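Protein Amuc_1100 (Akkermansia muciniphila, PDB 6KNY) is of unknown function but, apart from a predicted transmembrane helix, folds into a compact domain of helices and a mixed beta sheet. Local coordinates at residues 121-124 with 125-129; 72-75 with 76-80; 95-98 with 99-103; 79-82 with 83-87; 50-53 with 54-58. All blocks are in the same frame, centred on the assembly; numbering follows the deposited sequence.

Interaction 1: residues 121-124 with 125-129; sequences GFEL and KAINS
Leu124 O accepts the backbone N-H of Asn128 (N to O 2.8 Å), the shortest of four successive i to i+4 backbone bonds that carry helix 117-134 through these residues. Asn128 CB comes in beside the same oxygen, 3.1 Å from Leu124 O. One residue back, Ile127 N donates to Glu123 O at 2.9 Å in a nearly straight bond (168°). Ile127 CG1, anti to its own carbonyl carbon (chi1 -65°), leans back over that carbonyl and approaches Glu123 O to 3.2 Å. From there Ile127 CD1 reaches the methylene of Glu123, 3.8 Å from CG, and the two side chains run side by side in the same direction. The extended chain of Glu123 carries its carboxylate on to a salt bridge with Arg147. Lys125 CG passes 3.3 Å from Gly121 O before the chain bends and leads NZ away to Glu76 of helix 70-91. Leu124 packs on Phe73 and Phe80 of that helix, while Phe122 and Ile127 meet strand 170-181. Both long polar chains thus lay only their aliphatic stems against this part of the helix and spend their charges on partners outside it; for Glu123, which is buried, the pairing with Arg147 probably lowers the cost of burial.

Interaction 2: residues 72-75 with 76-80; sequences AFQN and ELKTF
Two donors of Thr79 grip Asn75 O: the hydroxyl OG1 at 2.8 Å and the backbone N at 3.1 Å, reaching the oxygen from opposite faces of its carbonyl plane. This is the side-chain-to-backbone bond that a threonine within an alpha helix can make to the carbonyl four residues earlier, and it belongs to the early turns of helix 70-91. The hydroxyl is placed for it by standing beside its own backbone N (chi1 -61°). Ordinary i to i+4 bonds continue the ladder, among them Leu77 N to Phe73 O at 2.8 Å and Glu76 N to Ala72 O at 2.9 Å. Further out, Gln74 and Lys78 lie alongside each other, with Lys78 CE 4.2 Å from Gln74 CG, while the amide of Gln74 goes on to the carbonyls of Tyr107 and Thr109. On the inner side Leu77 CD2 approaches the Phe73 ring at an oblique angle, 4.3 Å from CE2. Phe73 packs further on Leu120 and Leu124 of helix 117-134 and meets Phe104 edge to face, and the carboxylate of Glu76 pairs with Lys125. Before reaching that charge, Glu76 CG crosses one face of the Phe80 ring, 3.5 Å above its plane and offset toward the rim.

Interaction 3: residues 95-98 with 99-103; sequences ITDT and SSWLG
Asp97 and Trp101 run side by side in the same direction, the carboxylate plane turned 71° from the indole plane, with OD1 of the aspartate 4.0 Å from NE1 of the tryptophan. The indole also lies by the aspartate backbone, where Trp101 CD1 comes to 3.2 Å from Asp97 O. Ser100, next to the tryptophan in sequence, turns its hydroxyl back to the same carbonyl: OG sits between the backbone N and the carbonyl carbon (chi1 65°) and donates to Asp97 O at 2.6 Å. Arg81 of helix 70-91 enters this arrangement from outside, salt-bridged to Asp97, bonded to Ser100 OG and in cation-pi contact with Trp101. With an alanine in place of Ser100, Asp97 O would probably lose its hydroxyl donor and Arg81 NE this acceptor. Residues 97-100 form a short, weakly bonded helical turn just after strand 94-95: Ser100 N donates to Thr96 O at 3.0 Å, then Trp101 N reaches Thr98 O from above the carbonyl plane, and Leu102 leaves the helix with positive phi. On the side away from Asp97, Ile95 lays its longer branch along the turn, with CG1 3.7 Å from Ser99 CB and CD1 3.8 Å from Ser100 CA. At the start of the turn, Thr96 OG1 and Thr98 OG1 share a hydrogen bond of 2.9 Å.

Interaction 4: residues 79-82 with 83-87; sequences TFRD and SLISS
In the middle of the long helix 70-91, Arg81 and Ile85 form an i to i+4 pair in which a methyl group covers a cationic plane. Ile85 CD1 sits over the centre of one face of the Arg81 guanidinium, 3.7 Å from CZ, with Arg81 NE and NH2 nearly as close. The same methyl group also meets the stem of the arginine, 3.8 Å from Arg81 CG. This placement follows from an arginine chain that runs extended as far as NE and then turns its flat end at chi4 (-80°), presenting a face to the isoleucine. The backbone beneath is equally regular: Ile85 N donates to Arg81 O at 2.9 Å, almost straight at 176°, and Ile85 CG1 rests 3.4 Å from that same oxygen. The N-H groups of the guanidinium are used outside the helix, NE on Ser100 OG and NH2 on Asp97 OD1, and Trp101 adds a cation-pi contact. With several partners drawing on it, the group is probably well fixed in rotation. A leucine in place of Arg81 is likely to leave Asp97 without its counter-charge and Ser100 OG without this donor, and to take the flat surface from under the Ile85 methyl. Elsewhere along the turn, Phe80 and Leu84 face inward, both touching helix 117-134 and Leu102. Toward the surface, Ser86 N bonds to Asp82 O at 3.1 Å, and Ser83 turns its hydroxyl back along the helix, OG lying 3.6 Å from Thr79 O.

Interaction 5: residues 50-53 with 54-58; sequences GSLE and TAYKP
Backbone bonds define this short helix, 51-55. Gly50 occupies the N-cap position, and its carbonyl begins the bonding: Thr54 N donates to Gly50 O at 3.0 Å. The hydroxyl of Thr54 also points to that oxygen, though its position is less certain. Ala55 N bonds to Ser51 O at 3.0 Å, and the series weakens at the far end, where Tyr56 N reaches Leu52 O at 3.2 Å with an angle of 143°. Tyr56 is also the residue at which the backbone leaves helical geometry.

Apolar contact is carried by Leu52 and Tyr56, whose side chains cross obliquely. Leu52 CD1 touches the CD2 and CE2 side of the Tyr56 ring, 3.7 Å from CD2 and slightly further from CE2. The leucine reaches forward because CG is anti to the backbone N (chi1 -172°). Ala55 CB lies over one face of the same ring, 3.8 Å above its plane and offset toward the rim.

The charged chain of Glu53 bends at chi2 (81°), bringing its carboxylate back beside Gly50; a CB on that glycine would fall 2.7 Å from Glu53 OE1, so the bend suits a residue without a side chain. The other oxygen, OE2, accepts a hydrogen bond from Lys280 N.

The helix lies at the surface, near the N-terminal end of the modelled chain. Leu52 touches Pro169, just before strand 170-181, and Glu53 touches Pro279, a little beyond strand 265-276, so it sits by the ends of two neighbouring strands of the sheet.

Along the chain the order is interaction 5, then 2, 4, 3 and 1. Interactions 2 and 4 are successive parts of helix 70-91, sharing Thr79 and Phe80, with centres about 10 Å apart. Interaction 3, the turn after strand 94-95, touches interaction 4 through Arg81, and interaction 1 on helix 117-134 packs against interactions 2, 3 and 4 around Leu102 and Phe80. These four contacts form one connected cluster, with helix 117-134 and the turn lying against helix 70-91, and interactions 1 and 3 join the cluster to the sheet. Interaction 5 stands apart: its nearest atoms are about 9 Å from interaction 1 and about 20 Å from interaction 3, which lies across the chain's centre.

Interaction 1: residues 121-124 with 125-129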
loop_
_atom_site.group_PDB
_atom_site.type_symbol
_atom_site.label_atom_id
_atom_site.label_comp_id
_atom_site.label_asym_id
_atom_site.label_seq_id
_atom_site.Cartn_x
_atom_site.Cartn_y
_atom_site.Cartn_z
ATOM N N GLY A 121 -1.605 5.259 10.054
ATOM C CA GLY A 121 -2.571 4.167 10.118
ATOM C C GLY A 121 -3.440 4.099 8.880
ATOM O O GLY A 121 -3.791 3.018 8.415
ATOM N N PHE A 122 -3.802 5.259 8.331
ATOM C CA PHE A 122 -4.482 5.285 7.043
ATOM C C PHE A 122 -3.598 4.660 5.973
ATOM O O PHE A 122 -4.041 3.793 5.220
ATOM C CB PHE A 122 -4.838 6.723 6.651
ATOM C CG PHE A 122 -5.202 6.877 5.198
ATOM C CD1 PHE A 122 -6.479 6.548 4.752
ATOM C CD2 PHE A 122 -4.266 7.310 4.269
ATOM C CE1 PHE A 122 -6.813 6.667 3.403
ATOM C CE2 PHE A 122 -4.600 7.438 2.931
ATOM C CZ PHE A 122 -5.864 7.124 2.499
ATOM N N GLU A 123 -2.332 5.081 5.910
ATOM C CA GLU A 123 -1.426 4.577 4.877
ATOM C C GLU A 123 -1.174 3.087 5.042
ATOM O O GLU A 123 -1.166 2.331 4.064
ATOM C CB GLU A 123 -0.107 5.350 4.901
ATOM C CG GLU A 123 0.720 5.079 3.669
ATOM C CD GLU A 123 1.980 5.906 3.599
ATOM O OE1 GLU A 123 2.504 6.303 4.663
ATOM O OE2 GLU A 123 2.459 6.133 2.469
ATOM N N LEU A 124 -0.979 2.642 6.284
ATOM C CA LEU A 124 -0.790 1.220 6.544
ATOM C C LEU A 124 -2.023 0.408 6.153
ATOM O O LEU A 124 -1.900 -0.668 5.560
ATOM C CB LEU A 124 -0.447 1.020 8.021
ATOM C CG LEU A 124 -0.436 -0.418 8.562
ATOM C CD1 LEU A 124 0.436 -1.346 7.703
ATOM C CD2 LEU A 124 -0.004 -0.444 10.040
ATOM N N LYS A 125 -3.224 0.899 6.482
ATOM C CA LYS A 125 -4.423 0.133 6.130
ATOM C C LYS A 125 -4.589 0.032 4.621
ATOM O O LYS A 125 -4.968 -1.028 4.106
ATOM C CB LYS A 125 -5.680 0.750 6.764
ATOM C CG LYS A 125 -5.798 0.457 8.261
ATOM C CD LYS A 125 -6.908 -0.574 8.627
ATOM C CE LYS A 125 -7.220 -0.676 10.137
ATOM N NZ LYS A 125 -7.169 -2.059 10.725
ATOM N N ALA A 126 -4.286 1.113 3.887
ATOM C CA ALA A 126 -4.409 1.084 2.430
ATOM C C ALA A 126 -3.375 0.150 1.798
ATOM O O ALA A 126 -3.704 -0.650 0.906
ATOM C CB ALA A 126 -4.268 2.502 1.865
ATOM N N ILE A 127 -2.118 0.249 2.237
ATOM C CA ILE A 127 -1.067 -0.608 1.686
ATOM C C ILE A 127 -1.340 -2.067 2.041
ATOM O O ILE A 127 -1.251 -2.961 1.185
ATOM C CB ILE A 127 0.326 -0.152 2.178
ATOM C CG1 ILE A 127 0.662 1.241 1.634
ATOM C CG2 ILE A 127 1.417 -1.193 1.768
ATOM C CD1 ILE A 127 1.967 1.861 2.199
ATOM N N ASN A 128 -1.717 -2.321 3.298
ATOM C CA ASN A 128 -2.094 -3.676 3.704
ATOM C C ASN A 128 -3.170 -4.259 2.801
ATOM O O ASN A 128 -3.097 -5.425 2.405
ATOM C CB ASN A 128 -2.591 -3.713 5.149
ATOM C CG ASN A 128 -2.936 -5.134 5.588
ATOM O OD1 ASN A 128 -2.063 -6.000 5.653
ATOM N ND2 ASN A 128 -4.211 -5.390 5.805
ATOM N N SER A 129 -4.194 -3.467 2.494
ATOM C CA SER A 129 -5.277 -3.958 1.647
ATOM C C SER A 129 -4.783 -4.232 0.232
ATOM O O SER A 129 -5.131 -5.256 -0.374
ATOM C CB SER A 129 -6.427 -2.953 1.633
ATOM O OG SER A 129 -7.408 -3.349 0.697
#

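Interaction 2: residues 72-75 with 76-80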
loop_
_atom_site.group_PDB
_atom_site.type_symbol
_atom_site.label_atom_id
_atom_site.label_comp_id
_atom_site.label_asym_id
_atom_site.label_seq_id
_atom_site.Cartn_x
_atom_site.Cartn_y
_atom_site.Cartn_z
ATOM N N ALA A 72 -0.415 1.408 19.244
ATOM C CA ALA A 72 -1.507 0.802 18.472
ATOM C C ALA A 72 -1.155 0.689 16.987
ATOM O O ALA A 72 -1.460 -0.324 16.343
ATOM C CB ALA A 72 -2.801 1.600 18.644
ATOM N N PHE A 73 -0.522 1.717 16.421
ATOM C CA PHE A 73 -0.015 1.589 15.058
ATOM C C PHE A 73 0.966 0.427 14.954
ATOM O O PHE A 73 0.827 -0.450 14.090
ATOM C CB PHE A 73 0.665 2.875 14.602
ATOM C CG PHE A 73 1.422 2.711 13.306
ATOM C CD1 PHE A 73 0.747 2.727 12.087
ATOM C CD2 PHE A 73 2.791 2.482 13.305
ATOM C CE1 PHE A 73 1.438 2.556 10.889
ATOM C CE2 PHE A 73 3.482 2.312 12.107
ATOM C CZ PHE A 73 2.800 2.351 10.902
ATOM N N GLN A 74 1.973 0.416 15.829
ATOM C CA GLN A 74 3.008 -0.614 15.786
ATOM C C GLN A 74 2.416 -2.004 15.957
ATOM O O GLN A 74 2.832 -2.959 15.290
ATOM C CB GLN A 74 4.031 -0.321 16.872
ATOM C CG GLN A 74 5.358 -0.963 16.688
ATOM C CD GLN A 74 6.383 -0.375 17.626
ATOM O OE1 GLN A 74 6.061 -0.015 18.760
ATOM N NE2 GLN A 74 7.614 -0.240 17.151
ATOM N N ASN A 75 1.423 -2.126 16.835
ATOM C CA ASN A 75 0.772 -3.413 17.045
ATOM C C ASN A 75 -0.035 -3.815 15.812
ATOM O O ASN A 75 -0.063 -4.990 15.432
ATOM C CB ASN A 75 -0.087 -3.327 18.312
ATOM C CG ASN A 75 -1.228 -4.323 18.328
ATOM O OD1 ASN A 75 -1.022 -5.514 18.564
ATOM N ND2 ASN A 75 -2.440 -3.837 18.100
ATOM N N GLU A 76 -0.666 -2.846 15.144
ATOM C CA GLU A 76 -1.360 -3.146 13.891
ATOM C C GLU A 76 -0.369 -3.539 12.795
ATOM O O GLU A 76 -0.622 -4.465 12.013
ATOM C CB GLU A 76 -2.200 -1.943 13.453
ATOM C CG GLU A 76 -3.087 -2.222 12.246
ATOM C CD GLU A 76 -3.890 -0.999 11.816
ATOM O OE1 GLU A 76 -3.386 0.139 11.963
ATOM O OE2 GLU A 76 -5.033 -1.177 11.344
ATOM N N LEU A 77 0.770 -2.846 12.732
ATOM C CA LEU A 77 1.799 -3.176 11.746
ATOM C C LEU A 77 2.293 -4.618 11.897
ATOM O O LEU A 77 2.402 -5.365 10.915
ATOM C CB LEU A 77 2.964 -2.193 11.872
ATOM C CG LEU A 77 4.244 -2.512 11.083
ATOM C CD1 LEU A 77 3.982 -2.578 9.557
ATOM C CD2 LEU A 77 5.374 -1.540 11.424
ATOM N N LYS A 78 2.606 -4.997 13.132
ATOM C CA LYS A 78 3.099 -6.339 13.422
ATOM C C LYS A 78 2.065 -7.393 13.053
ATOM O O LYS A 78 2.393 -8.418 12.457
ATOM C CB LYS A 78 3.474 -6.463 14.901
ATOM C CG LYS A 78 4.953 -6.259 15.184
ATOM C CD LYS A 78 5.169 -5.596 16.535
ATOM C CE LYS A 78 6.541 -4.949 16.620
ATOM N NZ LYS A 78 7.543 -5.850 17.254
ATOM N N THR A 79 0.813 -7.133 13.413
ATOM C CA THR A 79 -0.278 -8.063 13.120
ATOM C C THR A 79 -0.439 -8.250 11.618
ATOM O O THR A 79 -0.531 -9.380 11.122
ATOM C CB THR A 79 -1.585 -7.554 13.727
ATOM O OG1 THR A 79 -1.449 -7.448 15.149
ATOM C CG2 THR A 79 -2.751 -8.483 13.372
ATOM N N PHE A 80 -0.483 -7.140 10.878
ATOM C CA PHE A 80 -0.604 -7.207 9.423
ATOM C C PHE A 80 0.562 -7.971 8.818
ATOM O O PHE A 80 0.382 -8.782 7.903
ATOM C CB PHE A 80 -0.675 -5.796 8.833
ATOM C CG PHE A 80 -2.022 -5.125 9.000
ATOM C CD1 PHE A 80 -3.132 -5.860 9.397
ATOM C CD2 PHE A 80 -2.175 -3.768 8.744
ATOM C CE1 PHE A 80 -4.371 -5.248 9.547
ATOM C CE2 PHE A 80 -3.424 -3.150 8.887
ATOM C CZ PHE A 80 -4.515 -3.890 9.286
#

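Interaction 3: residues 95-98 with 99-103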
loop_
_atom_site.group_PDB
_atom_site.type_symbol
_atom_site.label_atom_id
_atom_site.label_comp_id
_atom_site.label_asym_id
_atom_site.label_seq_id
_atom_site.Cartn_x
_atom_site.Cartn_y
_atom_site.Cartn_z
ATOM N N ILE A 95 8.424 -13.988 -0.078
ATOM C CA ILE A 95 8.337 -12.593 0.336
ATOM C C ILE A 95 9.577 -12.264 1.146
ATOM O O ILE A 95 9.922 -12.991 2.083
ATOM C CB ILE A 95 7.045 -12.292 1.133
ATOM C CG1 ILE A 95 7.002 -10.822 1.553
ATOM C CG2 ILE A 95 6.880 -13.215 2.362
ATOM C CD1 ILE A 95 5.609 -10.374 1.904
ATOM N N THR A 96 10.271 -11.190 0.764
ATOM C CA THR A 96 11.469 -10.831 1.507
ATOM C C THR A 96 11.084 -10.213 2.840
ATOM O O THR A 96 9.977 -9.680 3.019
ATOM C CB THR A 96 12.350 -9.841 0.737
ATOM O OG1 THR A 96 11.697 -8.569 0.643
ATOM C CG2 THR A 96 12.672 -10.354 -0.676
ATOM N N ASP A 97 12.032 -10.276 3.772
ATOM C CA ASP A 97 11.825 -9.651 5.066
ATOM C C ASP A 97 11.421 -8.200 4.897
ATOM O O ASP A 97 10.506 -7.722 5.577
ATOM C CB ASP A 97 13.084 -9.755 5.921
ATOM C CG ASP A 97 12.815 -9.416 7.368
ATOM O OD1 ASP A 97 11.734 -9.791 7.863
ATOM O OD2 ASP A 97 13.669 -8.779 8.004
ATOM N N THR A 98 12.065 -7.489 3.963
ATOM C CA THR A 98 11.774 -6.070 3.799
ATOM C C THR A 98 10.348 -5.855 3.301
ATOM O O THR A 98 9.600 -5.069 3.895
ATOM C CB THR A 98 12.787 -5.405 2.868
ATOM O OG1 THR A 98 12.781 -6.055 1.585
ATOM C CG2 THR A 98 14.185 -5.439 3.493
ATOM N N SER A 99 9.940 -6.562 2.226
ATOM C CA SER A 99 8.551 -6.485 1.756
ATOM C C SER A 99 7.545 -6.719 2.877
ATOM O O SER A 99 6.483 -6.065 2.929
ATOM C CB SER A 99 8.287 -7.507 0.655
ATOM O OG SER A 99 8.812 -7.071 -0.571
ATOM N N SER A 100 7.840 -7.675 3.765
ATOM C CA SER A 100 6.818 -8.095 4.721
ATOM C C SER A 100 6.487 -6.984 5.696
ATOM O O SER A 100 5.433 -7.033 6.323
ATOM C CB SER A 100 7.261 -9.340 5.498
ATOM O OG SER A 100 8.389 -9.055 6.316
ATOM N N TRP A 101 7.335 -5.964 5.797
ATOM C CA TRP A 101 7.063 -4.841 6.680
ATOM C C TRP A 101 6.199 -3.765 6.035
ATOM O O TRP A 101 5.951 -2.734 6.670
ATOM C CB TRP A 101 8.371 -4.226 7.164
ATOM C CG TRP A 101 8.989 -5.017 8.261
ATOM C CD1 TRP A 101 10.056 -5.876 8.162
ATOM C CD2 TRP A 101 8.581 -5.039 9.637
ATOM N NE1 TRP A 101 10.332 -6.424 9.391
ATOM C CE2 TRP A 101 9.444 -5.933 10.313
ATOM C CE3 TRP A 101 7.567 -4.397 10.359
ATOM C CZ2 TRP A 101 9.323 -6.199 11.679
ATOM C CZ3 TRP A 101 7.450 -4.661 11.720
ATOM C CH2 TRP A 101 8.317 -5.559 12.364
ATOM N N LEU A 102 5.769 -3.962 4.785
ATOM C CA LEU A 102 4.759 -3.128 4.130
ATOM C C LEU A 102 5.196 -1.670 3.968
ATOM O O LEU A 102 4.345 -0.775 3.893
ATOM C CB LEU A 102 3.428 -3.193 4.891
ATOM C CG LEU A 102 2.780 -4.577 4.865
ATOM C CD1 LEU A 102 1.638 -4.653 5.881
ATOM C CD2 LEU A 102 2.298 -4.936 3.458
ATOM N N GLY A 103 6.505 -1.414 3.928
ATOM C CA GLY A 103 7.054 -0.072 3.859
ATOM C C GLY A 103 7.323 0.589 5.194
ATOM O O GLY A 103 7.775 1.746 5.223
#

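Interaction 4: residues 79-82 with 83-87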
loop_
_atom_site.group_PDB
_atom_site.type_symbol
_atom_site.label_atom_id
_atom_site.label_comp_id
_atom_site.label_asym_id
_atom_site.label_seq_id
_atom_site.Cartn_x
_atom_site.Cartn_y
_atom_site.Cartn_z
ATOM N N THR A 79 0.813 -7.133 13.413
ATOM C CA THR A 79 -0.278 -8.063 13.120
ATOM C C THR A 79 -0.439 -8.250 11.618
ATOM O O THR A 79 -0.531 -9.380 11.122
ATOM C CB THR A 79 -1.585 -7.554 13.727
ATOM O OG1 THR A 79 -1.449 -7.448 15.149
ATOM C CG2 THR A 79 -2.751 -8.483 13.372
ATOM N N PHE A 80 -0.483 -7.140 10.878
ATOM C CA PHE A 80 -0.604 -7.207 9.423
ATOM C C PHE A 80 0.562 -7.971 8.818
ATOM O O PHE A 80 0.382 -8.782 7.903
ATOM C CB PHE A 80 -0.675 -5.796 8.833
ATOM C CG PHE A 80 -2.022 -5.125 9.000
ATOM C CD1 PHE A 80 -3.132 -5.860 9.397
ATOM C CD2 PHE A 80 -2.175 -3.768 8.744
ATOM C CE1 PHE A 80 -4.371 -5.248 9.547
ATOM C CE2 PHE A 80 -3.424 -3.150 8.887
ATOM C CZ PHE A 80 -4.515 -3.890 9.286
ATOM N N ARG A 81 1.769 -7.723 9.325
ATOM C CA ARG A 81 2.953 -8.388 8.786
ATOM C C ARG A 81 2.871 -9.892 9.002
ATOM O O ARG A 81 3.109 -10.684 8.079
ATOM C CB ARG A 81 4.223 -7.818 9.425
ATOM C CG ARG A 81 5.468 -8.685 9.174
ATOM C CD ARG A 81 6.750 -7.922 9.396
ATOM N NE ARG A 81 7.929 -8.753 9.159
ATOM C CZ ARG A 81 8.420 -9.629 10.034
ATOM N NH1 ARG A 81 7.832 -9.793 11.210
ATOM N NH2 ARG A 81 9.499 -10.343 9.727
ATOM N N ASP A 82 2.508 -10.303 10.213
ATOM C CA ASP A 82 2.441 -11.726 10.522
ATOM C C ASP A 82 1.360 -12.423 9.705
ATOM O O ASP A 82 1.551 -13.554 9.250
ATOM C CB ASP A 82 2.227 -11.898 12.022
ATOM C CG ASP A 82 3.443 -11.479 12.824
ATOM O OD1 ASP A 82 4.233 -10.647 12.337
ATOM O OD2 ASP A 82 3.642 -12.022 13.921
ATOM N N SER A 83 0.240 -11.743 9.456
ATOM C CA SER A 83 -0.800 -12.323 8.606
ATOM C C SER A 83 -0.333 -12.431 7.160
ATOM O O SER A 83 -0.585 -13.441 6.491
ATOM C CB SER A 83 -2.082 -11.499 8.686
ATOM O OG SER A 83 -2.815 -11.872 9.830
ATOM N N LEU A 84 0.356 -11.397 6.660
ATOM C CA LEU A 84 0.829 -11.420 5.278
ATOM C C LEU A 84 1.829 -12.551 5.067
ATOM O O LEU A 84 1.720 -13.318 4.105
ATOM C CB LEU A 84 1.454 -10.070 4.914
ATOM C CG LEU A 84 2.145 -10.030 3.543
ATOM C CD1 LEU A 84 1.123 -10.350 2.457
ATOM C CD2 LEU A 84 2.841 -8.680 3.286
ATOM N N ILE A 85 2.804 -12.669 5.960
ATOM C CA ILE A 85 3.784 -13.756 5.862
ATOM C C ILE A 85 3.083 -15.107 5.841
ATOM O O ILE A 85 3.367 -15.960 4.996
ATOM C CB ILE A 85 4.787 -13.665 7.023
ATOM C CG1 ILE A 85 5.695 -12.447 6.835
ATOM C CG2 ILE A 85 5.569 -14.997 7.156
ATOM C CD1 ILE A 85 6.527 -12.128 8.053
ATOM N N SER A 86 2.102 -15.285 6.727
ATOM C CA SER A 86 1.374 -16.549 6.819
ATOM C C SER A 86 0.572 -16.825 5.553
ATOM O O SER A 86 0.550 -17.962 5.060
ATOM C CB SER A 86 0.469 -16.532 8.052
ATOM O OG SER A 86 -0.709 -17.277 7.818
ATOM N N SER A 87 -0.055 -15.794 4.987
ATOM C CA SER A 87 -0.796 -15.969 3.737
ATOM C C SER A 87 0.122 -16.338 2.562
ATOM O O SER A 87 -0.267 -17.138 1.697
ATOM C CB SER A 87 -1.590 -14.705 3.417
ATOM O OG SER A 87 -2.094 -14.789 2.099
#

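Interaction 5: residues 50-53 with 54-58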
loop_
_atom_site.group_PDB
_atom_site.type_symbol
_atom_site.label_atom_id
_atom_site.label_comp_id
_atom_site.label_asym_id
_atom_site.label_seq_id
_atom_site.Cartn_x
_atom_site.Cartn_y
_atom_site.Cartn_z
ATOM N N GLY A 50 -19.129 19.011 -4.612
ATOM C CA GLY A 50 -18.230 19.553 -5.605
ATOM C C GLY A 50 -17.770 18.488 -6.595
ATOM O O GLY A 50 -18.044 17.289 -6.460
ATOM N N SER A 51 -17.042 18.950 -7.617
ATOM C CA SER A 51 -16.650 18.055 -8.707
ATOM C C SER A 51 -15.679 16.967 -8.238
ATOM O O SER A 51 -15.789 15.811 -8.669
ATOM C CB SER A 51 -16.071 18.866 -9.876
ATOM O OG SER A 51 -14.946 19.623 -9.497
ATOM N N LEU A 52 -14.764 17.286 -7.317
ATOM C CA LEU A 52 -13.833 16.253 -6.844
ATOM C C LEU A 52 -14.550 15.187 -6.016
ATOM O O LEU A 52 -14.291 13.982 -6.177
ATOM C CB LEU A 52 -12.710 16.889 -6.026
ATOM C CG LEU A 52 -11.545 15.985 -5.609
ATOM C CD1 LEU A 52 -10.622 15.698 -6.815
ATOM C CD2 LEU A 52 -10.780 16.626 -4.465
ATOM N N GLU A 53 -15.440 15.618 -5.117
ATOM C CA GLU A 53 -16.223 14.693 -4.300
ATOM C C GLU A 53 -17.058 13.756 -5.162
ATOM O O GLU A 53 -17.144 12.559 -4.877
ATOM C CB GLU A 53 -17.132 15.477 -3.349
ATOM C CG GLU A 53 -16.383 16.267 -2.280
ATOM C CD GLU A 53 -15.838 17.607 -2.793
ATOM O OE1 GLU A 53 -15.948 17.905 -4.010
ATOM O OE2 GLU A 53 -15.283 18.363 -1.969
ATOM N N THR A 54 -17.697 14.289 -6.207
ATOM C CA THR A 54 -18.478 13.459 -7.125
ATOM C C THR A 54 -17.602 12.421 -7.806
ATOM O O THR A 54 -17.918 11.225 -7.825
ATOM C CB THR A 54 -19.130 14.319 -8.206
ATOM O OG1 THR A 54 -20.025 15.258 -7.625
ATOM C CG2 THR A 54 -19.918 13.432 -9.175
ATOM N N ALA A 55 -16.507 12.875 -8.407
ATOM C CA ALA A 55 -15.717 12.009 -9.267
ATOM C C ALA A 55 -15.107 10.850 -8.496
ATOM O O ALA A 55 -14.915 9.774 -9.061
ATOM C CB ALA A 55 -14.610 12.822 -9.958
ATOM N N TYR A 56 -14.781 11.049 -7.218
ATOM C CA TYR A 56 -14.040 10.070 -6.426
ATOM C C TYR A 56 -14.811 9.670 -5.170
ATOM O O TYR A 56 -14.220 9.271 -4.153
ATOM C CB TYR A 56 -12.652 10.617 -6.087
ATOM C CG TYR A 56 -11.869 10.939 -7.351
ATOM C CD1 TYR A 56 -11.520 9.934 -8.257
ATOM C CD2 TYR A 56 -11.550 12.253 -7.675
ATOM C CE1 TYR A 56 -10.825 10.223 -9.429
ATOM C CE2 TYR A 56 -10.863 12.562 -8.859
ATOM C CZ TYR A 56 -10.504 11.544 -9.730
ATOM O OH TYR A 56 -9.820 11.855 -10.898
ATOM N N LYS A 57 -16.138 9.744 -5.253
ATOM C CA LYS A 57 -17.010 9.486 -4.105
ATOM C C LYS A 57 -16.660 8.234 -3.306
ATOM O O LYS A 57 -16.575 8.332 -2.070
ATOM C CB LYS A 57 -18.468 9.421 -4.584
ATOM C CG LYS A 57 -19.484 9.243 -3.436
ATOM C CD LYS A 57 -20.929 9.383 -3.940
ATOM C CE LYS A 57 -21.953 9.307 -2.803
ATOM N NZ LYS A 57 -22.850 10.514 -2.755
ATOM N N PRO A 58 -16.461 7.052 -3.904
ATOM C CA PRO A 58 -16.218 5.858 -3.069
ATOM C C PRO A 58 -14.891 5.887 -2.337
ATOM O O PRO A 58 -14.708 5.100 -1.402
ATOM C CB PRO A 58 -16.263 4.687 -4.065
ATOM C CG PRO A 58 -16.075 5.290 -5.422
ATOM C CD PRO A 58 -16.506 6.730 -5.347
#